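Local atomic coordinates of racemase, putative (Roseobacter denitrificans, PDB entry 3TCS), a protein that probably acts as a magnesium-dependent enzyme of the mandelate racemase/muconate lactonizing family, with a TIM barrel that holds magnesium and D-alanine. Residues Arg135-Ser140 against Tyr331-Ile336; Thr164-Arg169 against Val200-Asp205; Gln278-Tyr283 against Thr305-Asn310; Leu313-Thr318 against Thr352-Glu357. One frame throughout, in Å; residues are numbered along the deposited sequence.

Contact 1 of 4, residues Arg135-Ser140 against Tyr331-Ile336; sequences RAYASS and YLEFSI. With DAL (D-alanine), chain L.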
# COMPACT_ATOMS: atom_id res chain seq x y z
N ARG B 135 -9.64 5.37 30.36
CA ARG B 135 -10.94 5.95 30.06
C ARG B 135 -11.27 5.65 28.60
O ARG B 135 -10.41 5.79 27.74
CB ARG B 135 -10.92 7.46 30.29
CG ARG B 135 -12.25 8.13 30.00
CD ARG B 135 -12.09 9.64 30.01
NE ARG B 135 -13.33 10.32 29.70
CZ ARG B 135 -13.40 11.60 29.35
NH1 ARG B 135 -12.30 12.33 29.28
NH2 ARG B 135 -14.58 12.16 29.09
N ALA B 136 -12.51 5.26 28.33
CA ALA B 136 -12.91 4.95 26.97
C ALA B 136 -14.02 5.85 26.46
O ALA B 136 -14.78 6.40 27.26
CB ALA B 136 -13.37 3.50 26.90
N TYR B 137 -14.09 6.03 25.15
CA TYR B 137 -15.17 6.83 24.59
C TYR B 137 -16.03 5.89 23.75
O TYR B 137 -15.50 5.07 23.00
CB TYR B 137 -14.65 8.02 23.78
CG TYR B 137 -13.96 7.75 22.45
CD1 TYR B 137 -14.70 7.53 21.29
CD2 TYR B 137 -12.57 7.82 22.34
CE1 TYR B 137 -14.08 7.41 20.04
CE2 TYR B 137 -11.93 7.71 21.09
CZ TYR B 137 -12.69 7.51 19.95
OH TYR B 137 -12.06 7.45 18.72
N ALA B 138 -17.35 5.97 23.93
CA ALA B 138 -18.27 5.12 23.18
C ALA B 138 -18.25 5.56 21.73
O ALA B 138 -18.60 6.70 21.40
CB ALA B 138 -19.67 5.24 23.75
N SER B 139 -17.83 4.66 20.86
CA SER B 139 -17.73 4.99 19.45
C SER B 139 -18.79 4.34 18.56
O SER B 139 -18.87 3.12 18.47
CB SER B 139 -16.32 4.61 18.96
OG SER B 139 -16.04 5.16 17.69
N SER B 140 -19.60 5.18 17.92
CA SER B 140 -20.63 4.70 17.00
C SER B 140 -20.02 4.63 15.61
O SER B 140 -19.32 5.55 15.19
CB SER B 140 -21.82 5.66 16.97
OG SER B 140 -22.64 5.37 15.85
N TYR B 331 -8.56 9.32 25.73
CA TYR B 331 -9.35 8.10 25.89
C TYR B 331 -9.14 7.05 24.81
O TYR B 331 -8.60 7.33 23.74
CB TYR B 331 -10.84 8.48 25.94
CG TYR B 331 -11.17 9.78 25.21
CD1 TYR B 331 -12.01 10.73 25.78
CD2 TYR B 331 -10.60 10.07 23.97
CE1 TYR B 331 -12.26 11.95 25.15
CE2 TYR B 331 -10.85 11.30 23.32
CZ TYR B 331 -11.68 12.23 23.93
OH TYR B 331 -11.90 13.45 23.32
N LEU B 332 -9.61 5.85 25.12
CA LEU B 332 -9.54 4.69 24.24
C LEU B 332 -10.80 4.64 23.37
O LEU B 332 -11.91 4.73 23.89
CB LEU B 332 -9.50 3.41 25.09
CG LEU B 332 -9.65 2.07 24.36
CD1 LEU B 332 -8.28 1.60 23.90
CD2 LEU B 332 -10.29 1.04 25.29
N GLU B 333 -10.65 4.48 22.06
CA GLU B 333 -11.82 4.38 21.21
C GLU B 333 -12.48 3.04 21.56
O GLU B 333 -11.81 2.00 21.62
CB GLU B 333 -11.45 4.39 19.73
CG GLU B 333 -12.64 4.05 18.83
CD GLU B 333 -12.42 4.40 17.38
OE1 GLU B 333 -11.28 4.34 16.87
OE2 GLU B 333 -13.43 4.74 16.73
N PHE B 334 -13.78 3.06 21.83
CA PHE B 334 -14.45 1.82 22.21
C PHE B 334 -15.74 1.64 21.42
O PHE B 334 -16.73 2.31 21.68
CB PHE B 334 -14.76 1.84 23.70
CG PHE B 334 -15.14 0.49 24.25
CD1 PHE B 334 -14.16 -0.45 24.56
CD2 PHE B 334 -16.47 0.16 24.44
CE1 PHE B 334 -14.51 -1.71 25.06
CE2 PHE B 334 -16.83 -1.10 24.94
CZ PHE B 334 -15.85 -2.03 25.24
N SER B 335 -15.72 0.72 20.45
CA SER B 335 -16.90 0.46 19.64
C SER B 335 -18.06 -0.03 20.50
O SER B 335 -17.88 -0.92 21.34
CB SER B 335 -16.60 -0.58 18.58
OG SER B 335 -17.79 -0.94 17.90
N ILE B 336 -19.24 0.54 20.29
CA ILE B 336 -20.41 0.09 21.05
C ILE B 336 -21.43 -0.59 20.14
O ILE B 336 -22.58 -0.78 20.53
CB ILE B 336 -21.07 1.26 21.85
CG1 ILE B 336 -21.21 2.52 20.99
CG2 ILE B 336 -20.20 1.59 23.07
CD1 ILE B 336 -22.25 2.42 19.89
N DAL L . -12.22 6.16 14.14
CA DAL L . -13.41 5.58 13.49
CB DAL L . -13.75 4.23 14.10
C DAL L . -13.14 5.40 12.03
O DAL L . -12.88 6.34 11.35
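Leu332 N donates to Arg135 O at 2.7 Å, and this bond starts a parallel ladder. Tyr137 N reaches Leu332 O, Phe334 N reaches Tyr137 O, Ser139 N reaches Phe334 O, and Ile336 N finishes the series on Ser139 O at 3.2 Å. The two strands run 36° apart.

The face carrying Tyr137, Ser139 and Glu333 holds the more intricate packing, and its Glu333 is one of the residues of the D-alanine pocket. Tyr137 has CG between its backbone N and carbonyl carbon (chi1 70°), which folds the ring across the neighbouring strand until Glu333 CA stands over its face, 3.6 Å from the Tyr137 centroid, a CH-pi contact. One edge of the same ring turns toward the face of Tyr331 in an offset edge-to-face pair, planes 73° apart, with Tyr137 CD2 3.4 Å from Tyr331 CD2. Tyr331 CD1 in turn lies over a face of the Arg135 guanidinium, whose NH2 pairs with Asp201. The Tyr137 hydroxyl, beside Glu333 CB, bonds to Lys167 NZ; a leucine at this position would probably leave that amine without one partner and open a gap against Tyr331. Across the sheet, Ala136 CB meets Phe334 CB at 3.9 Å and Ala138 CB meets Ile336 CG2 at 3.8 Å.

These are the first and last parallel strands of the barrel, and their pairing closes it. Strand 165-169 flanks 132-139 on its other edge, helix 314-322 covers Leu332, and helix 147-161 packs on Ile336.

Contact 2 of 4, residues Thr164-Arg169 against Val200-Asp205; sequences TAFKVR and VDLLID. With MG (magnesium ion), chain J; DAL (D-alanine), chain L.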
# COMPACT_ATOMS: atom_id res chain seq x y z
N THR B 164 -18.36 8.76 29.46
CA THR B 164 -18.47 10.22 29.57
C THR B 164 -17.88 10.90 28.33
O THR B 164 -17.58 12.10 28.34
CB THR B 164 -17.74 10.76 30.82
OG1 THR B 164 -16.35 10.44 30.75
CG2 THR B 164 -18.35 10.15 32.09
N ALA B 165 -17.72 10.12 27.26
CA ALA B 165 -17.20 10.61 25.98
C ALA B 165 -17.88 9.78 24.90
O ALA B 165 -18.07 8.57 25.08
CB ALA B 165 -15.67 10.44 25.92
N PHE B 166 -18.26 10.42 23.80
CA PHE B 166 -18.98 9.75 22.72
C PHE B 166 -18.59 10.28 21.35
O PHE B 166 -18.42 11.49 21.18
CB PHE B 166 -20.49 9.98 22.91
CG PHE B 166 -21.00 9.58 24.26
CD1 PHE B 166 -21.56 8.33 24.46
CD2 PHE B 166 -20.84 10.44 25.35
CE1 PHE B 166 -21.94 7.92 25.74
CE2 PHE B 166 -21.22 10.04 26.63
CZ PHE B 166 -21.77 8.78 26.82
N LYS B 167 -18.47 9.39 20.38
CA LYS B 167 -18.14 9.79 19.02
C LYS B 167 -19.21 9.31 18.03
O LYS B 167 -19.62 8.15 18.07
CB LYS B 167 -16.77 9.25 18.58
CG LYS B 167 -16.31 9.83 17.23
CD LYS B 167 -14.84 9.55 16.93
CE LYS B 167 -14.60 8.14 16.39
NZ LYS B 167 -13.13 7.90 16.15
N VAL B 168 -19.65 10.20 17.16
CA VAL B 168 -20.66 9.87 16.16
C VAL B 168 -20.09 10.21 14.79
O VAL B 168 -18.94 10.64 14.68
CB VAL B 168 -21.98 10.64 16.40
CG1 VAL B 168 -22.57 10.25 17.75
CG2 VAL B 168 -21.75 12.14 16.33
N ARG B 169 -20.89 10.02 13.74
CA ARG B 169 -20.43 10.27 12.37
C ARG B 169 -21.05 11.48 11.69
O ARG B 169 -22.22 11.79 11.89
CB ARG B 169 -20.72 9.04 11.51
CG ARG B 169 -20.21 7.73 12.09
CD ARG B 169 -18.70 7.62 11.99
NE ARG B 169 -18.14 6.79 13.06
CZ ARG B 169 -16.87 6.43 13.14
NH1 ARG B 169 -16.00 6.80 12.21
NH2 ARG B 169 -16.45 5.71 14.18
N VAL B 200 -20.34 15.75 29.25
CA VAL B 200 -19.69 14.66 28.54
C VAL B 200 -18.93 15.22 27.35
O VAL B 200 -19.26 16.30 26.85
CB VAL B 200 -20.71 13.61 28.02
CG1 VAL B 200 -21.46 12.99 29.18
CG2 VAL B 200 -21.67 14.24 27.03
N ASP B 201 -17.90 14.51 26.91
CA ASP B 201 -17.13 14.96 25.76
C ASP B 201 -17.80 14.42 24.51
O ASP B 201 -18.25 13.28 24.47
CB ASP B 201 -15.70 14.43 25.82
CG ASP B 201 -14.88 15.11 26.90
OD1 ASP B 201 -14.89 16.36 26.97
OD2 ASP B 201 -14.21 14.39 27.67
N LEU B 202 -17.87 15.25 23.47
CA LEU B 202 -18.48 14.83 22.23
C LEU B 202 -17.46 14.93 21.11
O LEU B 202 -16.81 15.96 20.93
CB LEU B 202 -19.71 15.69 21.92
CG LEU B 202 -20.82 15.59 22.96
CD1 LEU B 202 -21.98 16.51 22.57
CD2 LEU B 202 -21.30 14.14 23.06
N LEU B 203 -17.33 13.83 20.37
CA LEU B 203 -16.40 13.73 19.26
C LEU B 203 -17.18 13.42 17.99
O LEU B 203 -18.30 12.92 18.05
CB LEU B 203 -15.42 12.58 19.50
CG LEU B 203 -14.53 12.57 20.74
CD1 LEU B 203 -15.37 12.36 22.01
CD2 LEU B 203 -13.52 11.44 20.59
N ILE B 204 -16.60 13.72 16.84
CA ILE B 204 -17.28 13.40 15.59
C ILE B 204 -16.22 12.98 14.57
O ILE B 204 -15.06 13.38 14.67
CB ILE B 204 -18.12 14.59 15.08
CG1 ILE B 204 -19.23 14.08 14.16
CG2 ILE B 204 -17.24 15.60 14.36
CD1 ILE B 204 -20.37 15.07 13.95
N ASP B 205 -16.61 12.14 13.61
CA ASP B 205 -15.68 11.63 12.60
C ASP B 205 -16.35 11.78 11.24
O ASP B 205 -17.45 11.27 11.03
CB ASP B 205 -15.40 10.15 12.88
CG ASP B 205 -14.17 9.63 12.16
OD1 ASP B 205 -13.87 10.12 11.04
OD2 ASP B 205 -13.51 8.72 12.70
MG MG J . -11.79 7.63 12.34
N DAL L . -12.22 6.16 14.14
CA DAL L . -13.41 5.58 13.49
CB DAL L . -13.75 4.23 14.10
C DAL L . -13.14 5.40 12.03
O DAL L . -12.88 6.34 11.35
O HOH W 1 -11.72 8.63 10.49
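The magnesium and D-alanine site lies at the C-terminal ends of this strand pair, where Lys167, Arg169 and Asp205 line the pocket. Asp205 OD2 binds the magnesium ion at 2.1 Å, and D-alanine (through N and O), a water, Glu231 and Glu257 complete its shell. Asp205 OD1 accepts hydrogen bonds from that water, at 2.7 Å, and from Asn207 N. Lys167 runs extended and then bends at chi3 (80°), bringing NZ to 2.8 Å from the D-alanine N; NZ also pairs with Glu231 and Glu333 and bonds to the Tyr137 hydroxyl. The Arg169 guanidinium runs alongside the Asp205 carboxylate, planes 23° apart. Arg169 NH1 comes to 3.2 Å from the metal-bound Asp205 OD2, which lies oblique to the guanidinium; toward OD1 no N-H points, and only the charges are near each other. D-alanine CA meets the guanidinium edge in its plane, and NE bonds to Ser140 O.

The pair forms a beta-alpha-beta crossover, strand 165-169 leading through helix 184-196 into strand 201-205, the repeating unit of the TIM barrel. Five backbone bonds join the parallel strands, from Asp201 N on Thr164 O to Asp205 N on Val168 O. On the outward face, Val200 CB touches the Phe166 ring edge at CE2 (3.9 Å), and Val168 CG2 meets Ile204 CG1. Helices 147-161 and 184-196 both cover Phe166 and Val168.

Contact 3 of 4, residues Gln278-Tyr283 against Thr305-Asn310; sequences QPDILY and TPHCAN. With DAL (D-alanine), chain L.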
# COMPACT_ATOMS: atom_id res chain seq x y z
N GLN B 278 -3.66 9.55 15.19
CA GLN B 278 -4.47 8.37 15.46
C GLN B 278 -4.09 7.11 14.71
O GLN B 278 -4.86 6.59 13.90
CB GLN B 278 -5.93 8.69 15.16
CG GLN B 278 -6.46 9.87 15.94
CD GLN B 278 -7.94 10.06 15.72
OE1 GLN B 278 -8.37 10.53 14.65
NE2 GLN B 278 -8.74 9.69 16.71
N PRO B 279 -2.89 6.58 14.98
CA PRO B 279 -2.47 5.36 14.29
C PRO B 279 -3.33 4.17 14.73
O PRO B 279 -3.87 4.16 15.84
CB PRO B 279 -1.02 5.21 14.74
CG PRO B 279 -1.05 5.74 16.14
CD PRO B 279 -1.90 7.00 15.99
N ASP B 280 -3.47 3.19 13.84
CA ASP B 280 -4.18 1.96 14.18
C ASP B 280 -3.01 0.97 14.27
O ASP B 280 -2.29 0.76 13.30
CB ASP B 280 -5.15 1.54 13.07
CG ASP B 280 -5.83 0.20 13.36
OD1 ASP B 280 -5.15 -0.84 13.29
OD2 ASP B 280 -7.05 0.18 13.66
N ILE B 281 -2.82 0.39 15.45
CA ILE B 281 -1.71 -0.54 15.67
C ILE B 281 -1.54 -1.63 14.62
O ILE B 281 -0.42 -1.96 14.24
CB ILE B 281 -1.84 -1.21 17.06
CG1 ILE B 281 -1.65 -0.15 18.15
CG2 ILE B 281 -0.83 -2.34 17.19
CD1 ILE B 281 -2.02 -0.63 19.54
N LEU B 282 -2.65 -2.18 14.15
CA LEU B 282 -2.57 -3.25 13.17
C LEU B 282 -2.44 -2.78 11.72
O LEU B 282 -1.75 -3.42 10.93
CB LEU B 282 -3.75 -4.21 13.36
CG LEU B 282 -3.84 -4.76 14.80
CD1 LEU B 282 -4.99 -5.76 14.90
CD2 LEU B 282 -2.52 -5.44 15.20
N TYR B 283 -3.08 -1.67 11.36
CA TYR B 283 -2.94 -1.18 9.99
C TYR B 283 -1.52 -0.66 9.79
O TYR B 283 -0.98 -0.70 8.68
CB TYR B 283 -3.90 -0.01 9.69
CG TYR B 283 -5.38 -0.34 9.64
CD1 TYR B 283 -5.84 -1.59 9.21
CD2 TYR B 283 -6.34 0.63 9.97
CE1 TYR B 283 -7.20 -1.86 9.12
CE2 TYR B 283 -7.70 0.36 9.88
CZ TYR B 283 -8.13 -0.89 9.45
OH TYR B 283 -9.48 -1.16 9.35
N THR B 305 -4.04 9.35 20.19
CA THR B 305 -5.34 8.77 20.51
C THR B 305 -5.58 7.77 19.38
O THR B 305 -6.22 8.07 18.37
CB THR B 305 -6.43 9.85 20.53
OG1 THR B 305 -6.09 10.82 21.55
CG2 THR B 305 -7.80 9.25 20.86
N PRO B 306 -5.05 6.55 19.55
CA PRO B 306 -5.18 5.49 18.54
C PRO B 306 -6.58 5.13 18.09
O PRO B 306 -7.57 5.34 18.79
CB PRO B 306 -4.47 4.30 19.19
CG PRO B 306 -3.51 4.94 20.16
CD PRO B 306 -4.35 6.05 20.74
N HIS B 307 -6.64 4.57 16.89
CA HIS B 307 -7.88 4.10 16.30
C HIS B 307 -7.97 2.59 16.56
O HIS B 307 -7.01 1.86 16.34
CB HIS B 307 -7.87 4.37 14.79
CG HIS B 307 -8.88 3.58 14.02
ND1 HIS B 307 -8.69 2.27 13.66
CD2 HIS B 307 -10.09 3.94 13.52
CE1 HIS B 307 -9.73 1.85 12.96
NE2 HIS B 307 -10.60 2.84 12.87
N CYS B 308 -9.12 2.15 17.06
CA CYS B 308 -9.41 0.73 17.29
C CYS B 308 -10.93 0.71 17.24
O CYS B 308 -11.60 1.21 18.14
CB CYS B 308 -8.84 0.21 18.63
SG CYS B 308 -8.94 1.25 20.12
N ALA B 309 -11.46 0.14 16.16
CA ALA B 309 -12.90 0.16 15.93
C ALA B 309 -13.74 -1.10 16.10
O ALA B 309 -14.90 -1.13 15.68
CB ALA B 309 -13.16 0.74 14.54
N ASN B 310 -13.18 -2.14 16.69
CA ASN B 310 -13.97 -3.35 16.89
C ASN B 310 -13.43 -4.15 18.06
O ASN B 310 -12.38 -3.82 18.62
CB ASN B 310 -14.00 -4.21 15.62
CG ASN B 310 -12.63 -4.59 15.14
OD1 ASN B 310 -11.89 -5.30 15.82
ND2 ASN B 310 -12.27 -4.11 13.95
N DAL L . -12.22 6.16 14.14
CA DAL L . -13.41 5.58 13.49
CB DAL L . -13.75 4.23 14.10
C DAL L . -13.14 5.40 12.03
O DAL L . -12.88 6.34 11.35
O HOH W 2 -9.50 -1.07 14.30
O HOH W 3 -4.77 0.93 17.56
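Hydrogen bonding to His307 dominates the meeting of these two buried loops. Its backbone N donates to Pro279 O at 3.0 Å, and its ND1 donates to Asp280 OD2 at 2.7 Å. The carboxylate oxygen offers its anti lone pair and lies almost exactly in the imidazole plane, although carboxylate and ring are turned 47° against each other. This His-carboxylate hydrogen bond at the barrel's ligand pocket probably resembles the His-Asp pair of mandelate racemase relatives. Asp280 OD1 accepts from Tyr283 N at 2.9 Å, an Asx motif, with a weaker bond from Leu282 N.

Two waters bridge the loops. One donates to Asp280 OD2 and accepts from Ala309 N; the other donates to His307 O and accepts from Ile281 N.

Ring and van der Waals contact is slighter. Tyr283 CE2 comes within 4.0 Å of His307 CE1, the rings near parallel but barely overlapping, and Lys94 of the second subunit packs on both residues.

Because His307 CG stands anti to its backbone N (chi1 163°), the ring spans the gap between Asp280 and the ligand. Replacing it with a leucine would probably leave Asp280 OD2 without its ring donor and strip the pocket of its imidazole wall. With ND1 committed as donor to a carboxylate that the backbone holds, the ring's rotation is fixed and its far edge is presented to D-alanine, CD2 lying 3.1 Å from the ligand N.

Contact 4 of 4, residues Leu313-Thr318 against Thr352-Glu357; sequences LVTLFT and TPYEIE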
# COMPACT_ATOMS: atom_id res chain seq x y z
N LEU B 313 -8.79 -8.13 18.78
CA LEU B 313 -7.78 -7.72 19.75
C LEU B 313 -7.23 -6.31 19.56
O LEU B 313 -6.49 -5.82 20.40
CB LEU B 313 -6.62 -8.72 19.74
CG LEU B 313 -6.91 -10.08 20.36
CD1 LEU B 313 -5.69 -10.98 20.26
CD2 LEU B 313 -7.31 -9.89 21.81
N VAL B 314 -7.58 -5.65 18.46
CA VAL B 314 -7.06 -4.31 18.23
C VAL B 314 -7.31 -3.35 19.40
O VAL B 314 -6.45 -2.54 19.76
CB VAL B 314 -7.62 -3.71 16.91
CG1 VAL B 314 -9.13 -3.48 17.01
CG2 VAL B 314 -6.88 -2.43 16.56
N THR B 315 -8.48 -3.46 20.03
CA THR B 315 -8.80 -2.58 21.14
C THR B 315 -7.93 -2.88 22.37
O THR B 315 -7.47 -1.95 23.04
CB THR B 315 -10.30 -2.68 21.50
OG1 THR B 315 -11.09 -2.27 20.37
CG2 THR B 315 -10.64 -1.76 22.68
N LEU B 316 -7.69 -4.16 22.63
CA LEU B 316 -6.86 -4.57 23.77
C LEU B 316 -5.41 -4.12 23.56
O LEU B 316 -4.76 -3.64 24.50
CB LEU B 316 -6.90 -6.09 23.95
CG LEU B 316 -6.10 -6.67 25.12
CD1 LEU B 316 -6.52 -6.02 26.43
CD2 LEU B 316 -6.31 -8.18 25.18
N PHE B 317 -4.90 -4.28 22.34
CA PHE B 317 -3.53 -3.87 22.06
C PHE B 317 -3.39 -2.38 22.36
O PHE B 317 -2.38 -1.93 22.89
CB PHE B 317 -3.17 -4.10 20.59
CG PHE B 317 -3.24 -5.54 20.16
CD1 PHE B 317 -3.07 -6.57 21.08
CD2 PHE B 317 -3.41 -5.85 18.82
CE1 PHE B 317 -3.06 -7.91 20.66
CE2 PHE B 317 -3.40 -7.19 18.38
CZ PHE B 317 -3.23 -8.22 19.30
N THR B 318 -4.42 -1.62 21.99
CA THR B 318 -4.43 -0.17 22.19
C THR B 318 -4.47 0.15 23.68
O THR B 318 -3.82 1.10 24.14
CB THR B 318 -5.63 0.47 21.47
OG1 THR B 318 -5.59 0.13 20.08
CG2 THR B 318 -5.58 1.99 21.60
N THR B 352 -14.15 -12.28 27.55
CA THR B 352 -13.94 -10.96 26.97
C THR B 352 -13.09 -10.07 27.86
O THR B 352 -13.23 -10.07 29.08
CB THR B 352 -15.29 -10.24 26.71
OG1 THR B 352 -15.04 -8.99 26.04
CG2 THR B 352 -16.02 -9.96 28.02
N PRO B 353 -12.15 -9.33 27.25
CA PRO B 353 -11.29 -8.43 28.02
C PRO B 353 -11.87 -7.02 27.99
O PRO B 353 -11.26 -6.07 28.47
CB PRO B 353 -9.97 -8.51 27.26
CG PRO B 353 -10.46 -8.54 25.83
CD PRO B 353 -11.62 -9.53 25.89
N TYR B 354 -13.07 -6.91 27.43
CA TYR B 354 -13.70 -5.61 27.25
C TYR B 354 -14.85 -5.19 28.16
O TYR B 354 -15.70 -4.39 27.76
CB TYR B 354 -14.13 -5.48 25.79
CG TYR B 354 -12.99 -5.67 24.81
CD1 TYR B 354 -11.81 -4.95 24.96
CD2 TYR B 354 -13.09 -6.57 23.75
CE1 TYR B 354 -10.74 -5.12 24.07
CE2 TYR B 354 -12.03 -6.74 22.85
CZ TYR B 354 -10.86 -6.01 23.02
OH TYR B 354 -9.82 -6.15 22.13
N GLU B 355 -14.89 -5.73 29.38
CA GLU B 355 -15.94 -5.34 30.31
C GLU B 355 -15.64 -3.90 30.73
O GLU B 355 -14.50 -3.58 31.07
CB GLU B 355 -15.93 -6.24 31.55
CG GLU B 355 -16.30 -7.69 31.27
CD GLU B 355 -16.32 -8.54 32.53
OE1 GLU B 355 -17.11 -8.22 33.45
OE2 GLU B 355 -15.54 -9.52 32.61
N ILE B 356 -16.65 -3.04 30.69
CA ILE B 356 -16.45 -1.64 31.06
C ILE B 356 -16.84 -1.36 32.51
O ILE B 356 -17.88 -1.81 32.98
CB ILE B 356 -17.27 -0.70 30.14
CG1 ILE B 356 -16.76 -0.79 28.70
CG2 ILE B 356 -17.17 0.75 30.63
CD1 ILE B 356 -15.36 -0.23 28.51
N GLU B 357 -15.98 -0.62 33.20
CA GLU B 357 -16.22 -0.25 34.60
C GLU B 357 -16.33 1.27 34.64
O GLU B 357 -15.33 1.98 34.51
CB GLU B 357 -15.04 -0.70 35.48
CG GLU B 357 -14.60 -2.14 35.26
CD GLU B 357 -13.44 -2.56 36.16
OE1 GLU B 357 -12.66 -3.43 35.73
OE2 GLU B 357 -13.31 -2.02 37.29
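Leu316 and Pro353 mark the closest approach of the two backbones, CA atoms 7.3 Å apart, so a loop passes a helix at side-chain distance. Tyr354 spans the interval. Its CG is anti to the carbonyl carbon (chi1 -57°), and the ring reaches edge-on to the helix, where Tyr354 OH accepts a bent bond from Leu316 N at 3.0 Å (136° at the hydrogen). The same OH is bonded to Ser312 O. Residues 312 and 316 are four apart, so the phenol bridges two groups of the kind a regular alpha-helical bond would join.

Helix 314-322 precedes the last parallel barrel strand, 332-335, and the loop follows that strand on the way to strand 360-363, which runs antiparallel to 132-139; the contact thus joins the helix that leads into the strand to the loop that leaves it. Around the phenol, Thr315 CG2 meets Tyr354 CE1 at 3.6 Å, and Leu316 CB lies 3.4 Å from Tyr354 OH. Pro353 CG sits over the centre of the Tyr354 ring, 3.6 Å above its plane, and also touches Leu316 CD2 at 4.2 Å. An ST turn, Tyr354 N bonded to Thr352 OG1 at 3.2 Å, carries the chain around this proline. Within the helix, Thr318 N and OG1 bond to Val314 O from opposite faces of its plane. Trp311 meets the Tyr354 ring, and Phe334 packs against Tyr354 as well.

The four contacts trace the barrel from its seam to its flank. Contacts 1 and 2 lie in one sheet, centres about 9 Å apart, because strands 132-139 and 165-169 are neighbours in it. Contact 3, about 12 Å from contact 1, joins the loops on either side of helix 287-300, and with contacts 1 and 2 it lines part of the D-alanine pocket; Glu333 OE1 bonds to Cys308 N between contacts 1 and 3. Contact 4 packs against contact 1, centres about 10 Å apart, on the outer side of strand 332-335. Along the chain, contacts 2 and 3 come in series between the two segments of contact 1, whereas contacts 1 and 4 interleave. Contacts 1 to 3 thereby bring sequence-distant residues to one pocket.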